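Local coordinates for putative uncharacterized protein (Leishmania major, PDB 3M3I) that is of unknown function but belongs to the DUF985 family of the cupin superfamily and probably shares the cupin beta-barrel fold, at residues Ser73-Leu78 with Lys207-Glu212; Trp84-Gly89 with Glu144-Thr149; Ile97-Gln102 with Arg125-Val130. All coordinates share one frame; numbering follows the deposited sequence.

Contact 1 (Ser73-Leu78 with Lys207-Glu212); sequences SHLHRL and KQMAYE
The imidazole of His-74 lies flat against the phenol ring of Tyr-211 in an offset face-to-face stack, with centroids 3.8 Å apart and planes 17° from parallel. Overlap is densest along one flank of each ring, where His-74 ND1 sits 3.3 Å from Tyr-211 CZ and His-74 CE1 comes to 3.4 Å from Tyr-211 CE1. His-74 CB adds a CH-pi contact over the same phenol. In His-74, CG stands beside the backbone N (chi1 -65°), which carries the imidazole over the face of its partner.

Beside the stack, the last residue of helix 203-209, Met-209, is tied to the corner at Leu-75. Leu-75 N donates to Met-209 O at 2.9 Å, approaching from well above the carbonyl plane, and the same oxygen receives a CA-H...O contact from His-74. Leu-75 then lays CD2 across Met-209 CB at 3.6 Å while its other methyl, CD1, reaches Ala-210 CB. Met-209 bends twice along its chain, at chi2 and chi3, which carries CE round to Ser-73 O.

The next shell fixes the rotations. His-76 ND1 donates in its ring plane to His-74 O at 2.9 Å, tying His-76 back to that carbonyl across the corner. Consecutive residues Pro-34 and Glu-35 accept through their backbone oxygens from the Tyr-211 hydroxyl and from His-74 ND1; Glu-35 also bonds Ser-73 OG through its carboxylate. Leu-195 of helix 192-198 packs on both Leu-75 and Ala-210.

The contact thus joins the C-terminal helical segment to the corner at Leu-75, between strands 73-74 and 76-77. Because its partner is a carbonyl oxygen, His-74 ND1 probably carries the hydrogen, and the imidazole's orientation is set jointly by stacking and by a directional bond.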
loop_
_atom_site.group_PDB
_atom_site.type_symbol
_atom_site.label_atom_id
_atom_site.label_comp_id
_atom_site.label_asym_id
_atom_site.label_seq_id
_atom_site.Cartn_x
_atom_site.Cartn_y
_atom_site.Cartn_z
ATOM N N SER A 73 10.999 -4.321 -14.570
ATOM C CA SER A 73 10.426 -3.013 -14.898
ATOM C C SER A 73 11.591 -2.113 -15.282
ATOM O O SER A 73 12.500 -1.930 -14.501
ATOM C CB SER A 73 9.659 -2.452 -13.699
ATOM O OG SER A 73 9.578 -1.031 -13.690
ATOM N N HIS A 74 11.583 -1.563 -16.489
ATOM C CA HIS A 74 12.730 -0.800 -16.986
ATOM C C HIS A 74 12.658 0.633 -16.522
ATOM O O HIS A 74 11.598 1.106 -16.136
ATOM C CB HIS A 74 12.790 -0.853 -18.508
ATOM C CG HIS A 74 13.054 -2.223 -19.048
ATOM N ND1 HIS A 74 12.057 -3.151 -19.232
ATOM C CD2 HIS A 74 14.205 -2.824 -19.427
ATOM C CE1 HIS A 74 12.579 -4.265 -19.709
ATOM N NE2 HIS A 74 13.883 -4.094 -19.830
ATOM N N LEU A 75 13.792 1.316 -16.567
ATOM C CA LEU A 75 13.898 2.677 -16.051
ATOM C C LEU A 75 12.825 3.628 -16.606
ATOM O O LEU A 75 12.712 3.846 -17.814
ATOM C CB LEU A 75 15.308 3.235 -16.286
ATOM C CG LEU A 75 16.453 2.498 -15.562
ATOM C CD1 LEU A 75 17.777 3.231 -15.689
ATOM C CD2 LEU A 75 16.137 2.289 -14.089
ATOM N N HIS A 76 12.019 4.166 -15.702
ATOM C CA HIS A 76 10.972 5.118 -16.050
ATOM C C HIS A 76 10.870 6.208 -14.975
ATOM O O HIS A 76 11.540 6.147 -13.935
ATOM C CB HIS A 76 9.639 4.390 -16.194
ATOM C CG HIS A 76 9.173 3.734 -14.936
ATOM N ND1 HIS A 76 9.730 2.571 -14.454
ATOM C CD2 HIS A 76 8.217 4.089 -14.047
ATOM C CE1 HIS A 76 9.128 2.228 -13.330
ATOM N NE2 HIS A 76 8.207 3.135 -13.059
ATOM N N ARG A 77 10.039 7.204 -15.220
ATOM C CA ARG A 77 9.912 8.297 -14.286
ATOM C C ARG A 77 8.451 8.744 -14.160
ATOM O O ARG A 77 7.702 8.733 -15.139
ATOM C CB ARG A 77 10.820 9.453 -14.707
ATOM C CG ARG A 77 10.757 10.679 -13.808
ATOM C CD ARG A 77 11.061 11.922 -14.592
ATOM N NE ARG A 77 12.488 12.128 -14.774
ATOM C CZ ARG A 77 13.049 12.699 -15.835
ATOM N NH1 ARG A 77 12.326 13.103 -16.871
ATOM N NH2 ARG A 77 14.360 12.853 -15.864
ATOM N N LEU A 78 8.067 9.111 -12.938
ATOM C CA LEU A 78 6.733 9.603 -12.637
ATOM C C LEU A 78 6.901 11.038 -12.179
ATOM O O LEU A 78 8.002 11.561 -12.182
ATOM C CB LEU A 78 6.077 8.749 -11.544
ATOM C CG LEU A 78 5.809 7.277 -11.883
ATOM C CD1 LEU A 78 5.514 6.450 -10.644
ATOM C CD2 LEU A 78 4.663 7.131 -12.875
ATOM N N LYS A 207 22.723 0.354 -18.330
ATOM C CA LYS A 207 22.805 -0.806 -19.221
ATOM C C LYS A 207 22.093 -2.056 -18.693
ATOM O O LYS A 207 21.700 -2.905 -19.469
ATOM C CB LYS A 207 24.269 -1.126 -19.568
ATOM C CG LYS A 207 24.834 -0.185 -20.649
ATOM C CD LYS A 207 26.283 -0.460 -20.961
ATOM C CE LYS A 207 26.747 0.396 -22.144
ATOM N NZ LYS A 207 28.038 -0.085 -22.743
ATOM N N GLN A 208 21.932 -2.161 -17.376
ATOM C CA GLN A 208 21.209 -3.268 -16.749
ATOM C C GLN A 208 19.709 -3.037 -16.817
ATOM O O GLN A 208 18.974 -3.950 -17.154
ATOM C CB GLN A 208 21.645 -3.434 -15.284
ATOM C CG GLN A 208 20.887 -4.529 -14.470
ATOM C CD GLN A 208 21.366 -4.622 -13.020
ATOM O OE1 GLN A 208 22.521 -4.293 -12.706
ATOM N NE2 GLN A 208 20.483 -5.065 -12.127
ATOM N N MET A 209 19.252 -1.816 -16.522
ATOM C CA MET A 209 17.806 -1.555 -16.313
ATOM C C MET A 209 17.071 -0.730 -17.362
ATOM O O MET A 209 15.855 -0.626 -17.281
ATOM C CB MET A 209 17.580 -0.907 -14.943
ATOM C CG MET A 209 18.023 -1.765 -13.755
ATOM S SD MET A 209 17.182 -3.364 -13.672
ATOM C CE MET A 209 15.458 -2.868 -13.601
ATOM N N ALA A 210 17.766 -0.123 -18.318
ATOM C CA ALA A 210 17.088 0.662 -19.354
ATOM C C ALA A 210 16.914 -0.158 -20.615
ATOM O O ALA A 210 17.752 -1.012 -20.930
ATOM C CB ALA A 210 17.854 1.937 -19.662
ATOM N N TYR A 211 15.820 0.099 -21.330
ATOM C CA TYR A 211 15.569 -0.519 -22.627
ATOM C C TYR A 211 16.704 -0.203 -23.586
ATOM O O TYR A 211 17.211 0.930 -23.605
ATOM C CB TYR A 211 14.269 -0.009 -23.232
ATOM C CG TYR A 211 13.008 -0.732 -22.791
ATOM C CD1 TYR A 211 12.831 -2.094 -23.036
ATOM C CD2 TYR A 211 11.963 -0.039 -22.183
ATOM C CE1 TYR A 211 11.653 -2.743 -22.658
ATOM C CE2 TYR A 211 10.801 -0.675 -21.803
ATOM C CZ TYR A 211 10.647 -2.018 -22.045
ATOM O OH TYR A 211 9.472 -2.633 -21.670
ATOM N N GLU A 212 17.100 -1.215 -24.362
ATOM C CA GLU A 212 18.086 -1.062 -25.447
ATOM C C GLU A 212 17.370 -0.999 -26.792
ATOM O O GLU A 212 17.306 0.057 -27.414
ATOM C CB GLU A 212 19.093 -2.223 -25.463
#

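Contact 2 (Trp84-Gly89 with Glu144-Thr149); sequences WMYHAG and ELLQYT
Trp-84 and Tyr-148 form an antiparallel hydrogen-bonded pair, and backbone bonds carry most of this contact. Trp-84 N gives an almost straight bond to Tyr-148 O (2.7 Å, 176° at the hydrogen), whereas the return bond from Tyr-148 N to Trp-84 O is longer and more bent, at 3.1 Å. Tyr-86 N continues the pairing to Leu-146 O at 2.9 Å. Between these, CA-H...O contacts run from Gln-147 to Trp-84 O and from Met-85 to Leu-146 O.

This pairing joins strands 81-87 and 147-150 in the larger antiparallel sheet, consistent with the cupin beta-barrel. A classic beta bulge follows, where His-87 and Ala-88 both face Leu-173.

Side-chain contacts are sparser. Met-85 and Gln-147 run side by side on one face, with Met-85 SD 4.1 Å from Gln-147 CG; beyond them Gln-147 bonds Thr-62 and Ser-175 of the second subunit, and Met-85 packs on its own counterpart there. Tyr-86 CD1 meets Leu-146 CD2 at 4.2 Å. With CG anti to N (chi1 173°), the Tyr-86 ring is directed forward along its own chain, and its hydroxyl bonds Gly-89 O at 2.7 Å.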
loop_
_atom_site.group_PDB
_atom_site.type_symbol
_atom_site.label_atom_id
_atom_site.label_comp_id
_atom_site.label_asym_id
_atom_site.label_seq_id
_atom_site.Cartn_x
_atom_site.Cartn_y
_atom_site.Cartn_z
ATOM N N TRP A 84 5.532 1.146 -2.597
ATOM C CA TRP A 84 5.598 -0.283 -2.925
ATOM C C TRP A 84 5.450 -1.172 -1.686
ATOM O O TRP A 84 6.279 -1.102 -0.809
ATOM C CB TRP A 84 6.962 -0.577 -3.546
ATOM C CG TRP A 84 7.147 0.066 -4.855
ATOM C CD1 TRP A 84 7.226 1.401 -5.110
ATOM C CD2 TRP A 84 7.284 -0.596 -6.112
ATOM N NE1 TRP A 84 7.395 1.617 -6.453
ATOM C CE2 TRP A 84 7.427 0.407 -7.095
ATOM C CE3 TRP A 84 7.286 -1.938 -6.505
ATOM C CZ2 TRP A 84 7.571 0.116 -8.442
ATOM C CZ3 TRP A 84 7.441 -2.235 -7.846
ATOM C CH2 TRP A 84 7.581 -1.207 -8.805
ATOM N N MET A 85 4.433 -2.037 -1.652
ATOM C CA MET A 85 4.134 -2.904 -0.500
ATOM C C MET A 85 4.316 -4.379 -0.853
ATOM O O MET A 85 3.635 -4.860 -1.733
ATOM C CB MET A 85 2.675 -2.741 -0.071
ATOM C CG MET A 85 2.409 -1.723 1.004
ATOM S SD MET A 85 2.182 -0.029 0.471
ATOM C CE MET A 85 1.183 -0.166 -1.010
ATOM N N TYR A 86 5.179 -5.091 -0.130
ATOM C CA TYR A 86 5.425 -6.510 -0.355
ATOM C C TYR A 86 4.231 -7.421 0.045
ATOM O O TYR A 86 3.686 -7.295 1.131
ATOM C CB TYR A 86 6.682 -6.958 0.407
ATOM C CG TYR A 86 6.909 -8.455 0.357
ATOM C CD1 TYR A 86 6.269 -9.306 1.265
ATOM C CD2 TYR A 86 7.737 -9.028 -0.616
ATOM C CE1 TYR A 86 6.468 -10.681 1.228
ATOM C CE2 TYR A 86 7.944 -10.419 -0.666
ATOM C CZ TYR A 86 7.296 -11.234 0.254
ATOM O OH TYR A 86 7.458 -12.593 0.216
ATOM N N HIS A 87 3.862 -8.348 -0.847
ATOM C CA HIS A 87 2.777 -9.317 -0.606
ATOM C C HIS A 87 3.264 -10.763 -0.605
ATOM O O HIS A 87 2.887 -11.534 0.276
ATOM C CB HIS A 87 1.687 -9.180 -1.666
ATOM C CG HIS A 87 0.859 -7.942 -1.536
ATOM N ND1 HIS A 87 0.428 -7.458 -0.323
ATOM C CD2 HIS A 87 0.340 -7.116 -2.474
ATOM C CE1 HIS A 87 -0.304 -6.376 -0.515
ATOM N NE2 HIS A 87 -0.373 -6.148 -1.811
ATOM N N ALA A 88 4.068 -11.136 -1.602
ATOM C CA ALA A 88 4.511 -12.532 -1.764
ATOM C C ALA A 88 5.734 -12.731 -2.692
ATOM O O ALA A 88 6.150 -11.821 -3.409
ATOM C CB ALA A 88 3.348 -13.408 -2.235
ATOM N N GLY A 89 6.298 -13.938 -2.637
ATOM C CA GLY A 89 7.426 -14.340 -3.484
ATOM C C GLY A 89 8.760 -13.817 -2.993
ATOM O O GLY A 89 8.911 -13.462 -1.830
ATOM N N GLU A 144 15.574 -6.058 4.159
ATOM C CA GLU A 144 14.442 -5.908 3.263
ATOM C C GLU A 144 13.416 -5.016 3.939
ATOM O O GLU A 144 13.391 -4.941 5.147
ATOM C CB GLU A 144 13.835 -7.267 2.889
ATOM C CG GLU A 144 14.834 -8.215 2.214
ATOM C CD GLU A 144 14.279 -9.605 1.992
ATOM O OE1 GLU A 144 13.071 -9.809 2.252
ATOM O OE2 GLU A 144 15.056 -10.498 1.575
ATOM N N LEU A 145 12.588 -4.336 3.140
ATOM C CA LEU A 145 11.598 -3.390 3.641
ATOM C C LEU A 145 10.205 -3.747 3.140
ATOM O O LEU A 145 9.976 -3.762 1.939
ATOM C CB LEU A 145 11.972 -1.987 3.183
ATOM C CG LEU A 145 13.313 -1.431 3.686
ATOM C CD1 LEU A 145 13.684 -0.099 3.008
ATOM C CD2 LEU A 145 13.318 -1.282 5.188
ATOM N N LEU A 146 9.270 -4.031 4.041
ATOM C CA LEU A 146 7.913 -4.399 3.656
ATOM C C LEU A 146 7.210 -3.317 2.860
ATOM O O LEU A 146 6.319 -3.599 2.067
ATOM C CB LEU A 146 7.063 -4.705 4.880
ATOM C CG LEU A 146 7.276 -6.000 5.655
ATOM C CD1 LEU A 146 6.512 -5.887 6.944
ATOM C CD2 LEU A 146 6.842 -7.247 4.858
ATOM N N GLN A 147 7.616 -2.074 3.084
ATOM C CA GLN A 147 7.049 -0.911 2.415
ATOM C C GLN A 147 8.200 0.038 2.063
ATOM O O GLN A 147 9.173 0.125 2.791
ATOM C CB GLN A 147 6.051 -0.255 3.374
ATOM C CG GLN A 147 5.312 0.954 2.849
ATOM C CD GLN A 147 4.697 1.813 3.952
ATOM O OE1 GLN A 147 4.733 3.016 3.870
ATOM N NE2 GLN A 147 4.100 1.189 4.961
ATOM N N TYR A 148 8.080 0.740 0.943
ATOM C CA TYR A 148 9.046 1.749 0.526
ATOM C C TYR A 148 8.430 2.646 -0.544
ATOM O O TYR A 148 7.649 2.183 -1.376
ATOM C CB TYR A 148 10.319 1.099 -0.005
ATOM C CG TYR A 148 11.304 2.095 -0.557
ATOM C CD1 TYR A 148 12.279 2.671 0.256
ATOM C CD2 TYR A 148 11.241 2.492 -1.886
ATOM C CE1 TYR A 148 13.184 3.602 -0.255
ATOM C CE2 TYR A 148 12.130 3.413 -2.395
ATOM C CZ TYR A 148 13.092 3.969 -1.581
ATOM O OH TYR A 148 13.962 4.884 -2.116
ATOM N N THR A 149 8.799 3.930 -0.510
ATOM C CA THR A 149 8.238 4.970 -1.368
ATOM C C THR A 149 9.294 5.566 -2.293
ATOM O O THR A 149 10.299 6.094 -1.834
ATOM C CB THR A 149 7.607 6.107 -0.538
ATOM O OG1 THR A 149 6.471 5.604 0.158
ATOM C CG2 THR A 149 7.152 7.257 -1.424
#

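Contact 3 (Ile97-Gln102 with Arg125-Val130); sequences ILKDPQ and RPKYQV
Tyr-128 spreads its ring under the backbone of Lys-99, whose CA stands 3.9 Å from the ring centroid and 18° off its normal, a CH-pi contact over the face. The two segments flank the long connection between strands 92-98 and 130-136, neighbours in the five-stranded antiparallel sheet of this cupin-family protein. Lys-99 continues the overlap with its aliphatic chain: CG anti to N (chi1 -166°) and an extended course beyond it run the methylenes past the phenol, bringing Lys-99 CG to 3.7 Å from Tyr-128 CZ. Ile-97 meets the ring at its other end, through CG2 and Tyr-128 CD1 at 4.0 Å. The phenol hydroxyl is bonded to Gly-153 O, while Tyr-199 packs against the ring.

Two backbone bonds join the segments, one at the strand ends and one in the loop beyond. Leu-98 N donates to Val-130 O at 3.1 Å, and Tyr-128 N reaches Lys-99 O from well above the carbonyl plane. Tyr-128 itself has positive phi (59°), which turns the chain between these two bonds. Val-130 divides its methyls: CG1 lies near Leu-98 CD1, CG2 against Pro-101 CG at 3.9 Å.

On the solvent side a salt bridge joins Lys-127 and Asp-100. The Lys-127 chain, bent at chi2, brings its ammonium group to the carboxylate, where Lys-127 NZ sits 3.0 Å from Asp-100 OD1, on the syn lone pair of that oxygen.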
loop_
_atom_site.group_PDB
_atom_site.type_symbol
_atom_site.label_atom_id
_atom_site.label_comp_id
_atom_site.label_asym_id
_atom_site.label_seq_id
_atom_site.Cartn_x
_atom_site.Cartn_y
_atom_site.Cartn_z
ATOM N N ILE A 97 17.269 5.969 -8.911
ATOM C CA ILE A 97 18.155 7.120 -9.049
ATOM C C ILE A 97 17.338 8.351 -8.652
ATOM O O ILE A 97 16.369 8.683 -9.310
ATOM C CB ILE A 97 18.703 7.297 -10.480
ATOM C CG1 ILE A 97 19.277 5.984 -11.028
ATOM C CG2 ILE A 97 19.762 8.391 -10.484
ATOM C CD1 ILE A 97 19.345 5.915 -12.549
ATOM N N LEU A 98 17.708 9.005 -7.559
ATOM C CA LEU A 98 16.926 10.128 -7.040
ATOM C C LEU A 98 17.297 11.389 -7.783
ATOM O O LEU A 98 18.448 11.558 -8.131
ATOM C CB LEU A 98 17.199 10.337 -5.548
ATOM C CG LEU A 98 17.034 9.148 -4.604
ATOM C CD1 LEU A 98 17.627 9.510 -3.242
ATOM C CD2 LEU A 98 15.569 8.741 -4.457
ATOM N N LYS A 99 16.327 12.269 -8.014
ATOM C CA LYS A 99 16.589 13.596 -8.585
ATOM C C LYS A 99 17.399 14.453 -7.613
ATOM O O LYS A 99 18.311 15.158 -8.014
ATOM C CB LYS A 99 15.275 14.299 -8.923
ATOM C CG LYS A 99 15.414 15.506 -9.817
ATOM C CD LYS A 99 14.038 15.970 -10.260
ATOM C CE LYS A 99 14.100 17.027 -11.349
ATOM N NZ LYS A 99 12.757 17.271 -11.968
ATOM N N ASP A 100 17.020 14.416 -6.342
ATOM C CA ASP A 100 17.886 14.844 -5.233
ATOM C C ASP A 100 17.707 13.808 -4.128
ATOM O O ASP A 100 16.711 13.086 -4.131
ATOM C CB ASP A 100 17.503 16.221 -4.690
ATOM C CG ASP A 100 17.074 17.191 -5.766
ATOM O OD1 ASP A 100 17.896 18.042 -6.178
ATOM O OD2 ASP A 100 15.903 17.115 -6.188
ATOM N N PRO A 101 18.657 13.723 -3.174
ATOM C CA PRO A 101 18.449 12.928 -1.943
ATOM C C PRO A 101 17.072 13.148 -1.265
ATOM O O PRO A 101 16.989 13.714 -0.177
ATOM C CB PRO A 101 19.591 13.390 -1.051
ATOM C CG PRO A 101 20.699 13.711 -2.025
ATOM C CD PRO A 101 20.044 14.220 -3.282
ATOM N N GLN A 102 16.011 12.644 -1.908
ATOM C CA GLN A 102 14.626 13.026 -1.597
ATOM C C GLN A 102 13.844 11.987 -0.794
ATOM O O GLN A 102 12.613 12.025 -0.751
ATOM C CB GLN A 102 13.891 13.377 -2.901
ATOM C CG GLN A 102 14.203 14.801 -3.347
ATOM C CD GLN A 102 13.878 15.089 -4.788
ATOM O OE1 GLN A 102 13.780 14.187 -5.611
ATOM N NE2 GLN A 102 13.732 16.376 -5.108
ATOM N N ARG A 125 23.455 22.549 -7.798
ATOM C CA ARG A 125 22.663 21.382 -7.432
ATOM C C ARG A 125 22.489 20.416 -8.612
ATOM O O ARG A 125 21.363 20.195 -9.069
ATOM C CB ARG A 125 21.291 21.814 -6.904
ATOM N N PRO A 126 23.604 19.834 -9.106
ATOM C CA PRO A 126 23.556 18.825 -10.180
ATOM C C PRO A 126 22.701 17.621 -9.793
ATOM O O PRO A 126 22.915 17.049 -8.727
ATOM C CB PRO A 126 25.024 18.409 -10.361
ATOM C CG PRO A 126 25.763 18.963 -9.190
ATOM C CD PRO A 126 24.983 20.118 -8.664
ATOM N N LYS A 127 21.757 17.247 -10.661
ATOM C CA LYS A 127 20.713 16.246 -10.332
ATOM C C LYS A 127 21.114 14.800 -10.634
ATOM O O LYS A 127 22.114 14.543 -11.306
ATOM C CB LYS A 127 19.414 16.547 -11.088
ATOM C CG LYS A 127 18.916 17.974 -10.986
ATOM C CD LYS A 127 18.642 18.389 -9.548
ATOM C CE LYS A 127 17.919 19.726 -9.477
ATOM N NZ LYS A 127 18.064 20.364 -8.147
ATOM N N TYR A 128 20.315 13.871 -10.114
ATOM C CA TYR A 128 20.440 12.432 -10.383
ATOM C C TYR A 128 21.779 11.792 -9.994
ATOM O O TYR A 128 22.294 10.919 -10.693
ATOM C CB TYR A 128 20.054 12.135 -11.838
ATOM C CG TYR A 128 18.581 12.405 -12.088
ATOM C CD1 TYR A 128 17.611 11.550 -11.597
ATOM C CD2 TYR A 128 18.162 13.531 -12.772
ATOM C CE1 TYR A 128 16.278 11.796 -11.795
ATOM C CE2 TYR A 128 16.825 13.780 -12.970
ATOM C CZ TYR A 128 15.890 12.907 -12.476
ATOM O OH TYR A 128 14.557 13.147 -12.673
ATOM N N GLN A 129 22.303 12.190 -8.843
ATOM C CA GLN A 129 23.616 11.707 -8.400
ATOM C C GLN A 129 23.580 10.481 -7.507
ATOM O O GLN A 129 24.557 9.739 -7.469
ATOM C CB GLN A 129 24.380 12.815 -7.683
ATOM C CG GLN A 129 24.728 13.974 -8.578
ATOM C CD GLN A 129 25.928 14.701 -8.089
ATOM O OE1 GLN A 129 27.054 14.231 -8.249
ATOM N NE2 GLN A 129 25.709 15.855 -7.471
ATOM N N VAL A 130 22.469 10.267 -6.803
ATOM C CA VAL A 130 22.397 9.231 -5.773
ATOM C C VAL A 130 21.635 7.982 -6.224
ATOM O O VAL A 130 20.417 7.996 -6.347
ATOM C CB VAL A 130 21.789 9.788 -4.456
ATOM C CG1 VAL A 130 21.628 8.688 -3.416
ATOM C CG2 VAL A 130 22.672 10.899 -3.897
#

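In the fold
Contacts 1 and 2 are buried and lie on opposite sides of the chain's centre, about 20 Å apart between centres, whereas contact 3 is only partly buried, its centre about 17 Å from the chain's centre. Contacts 1 and 3 reach the same five-stranded sheet and touch through a weak hydrogen bond from Arg-77 NE to Tyr-128 OH; contact 2 belongs to the larger sheet, and within these contacts it alone reaches the second subunit. Their chemistry follows place: ring stacking with a single backbone bond where a helix end meets the corner between two short strands, antiparallel strand pairing at the subunit interface, and a buried tyrosine under a lysine backbone, with a salt bridge on the solvent side.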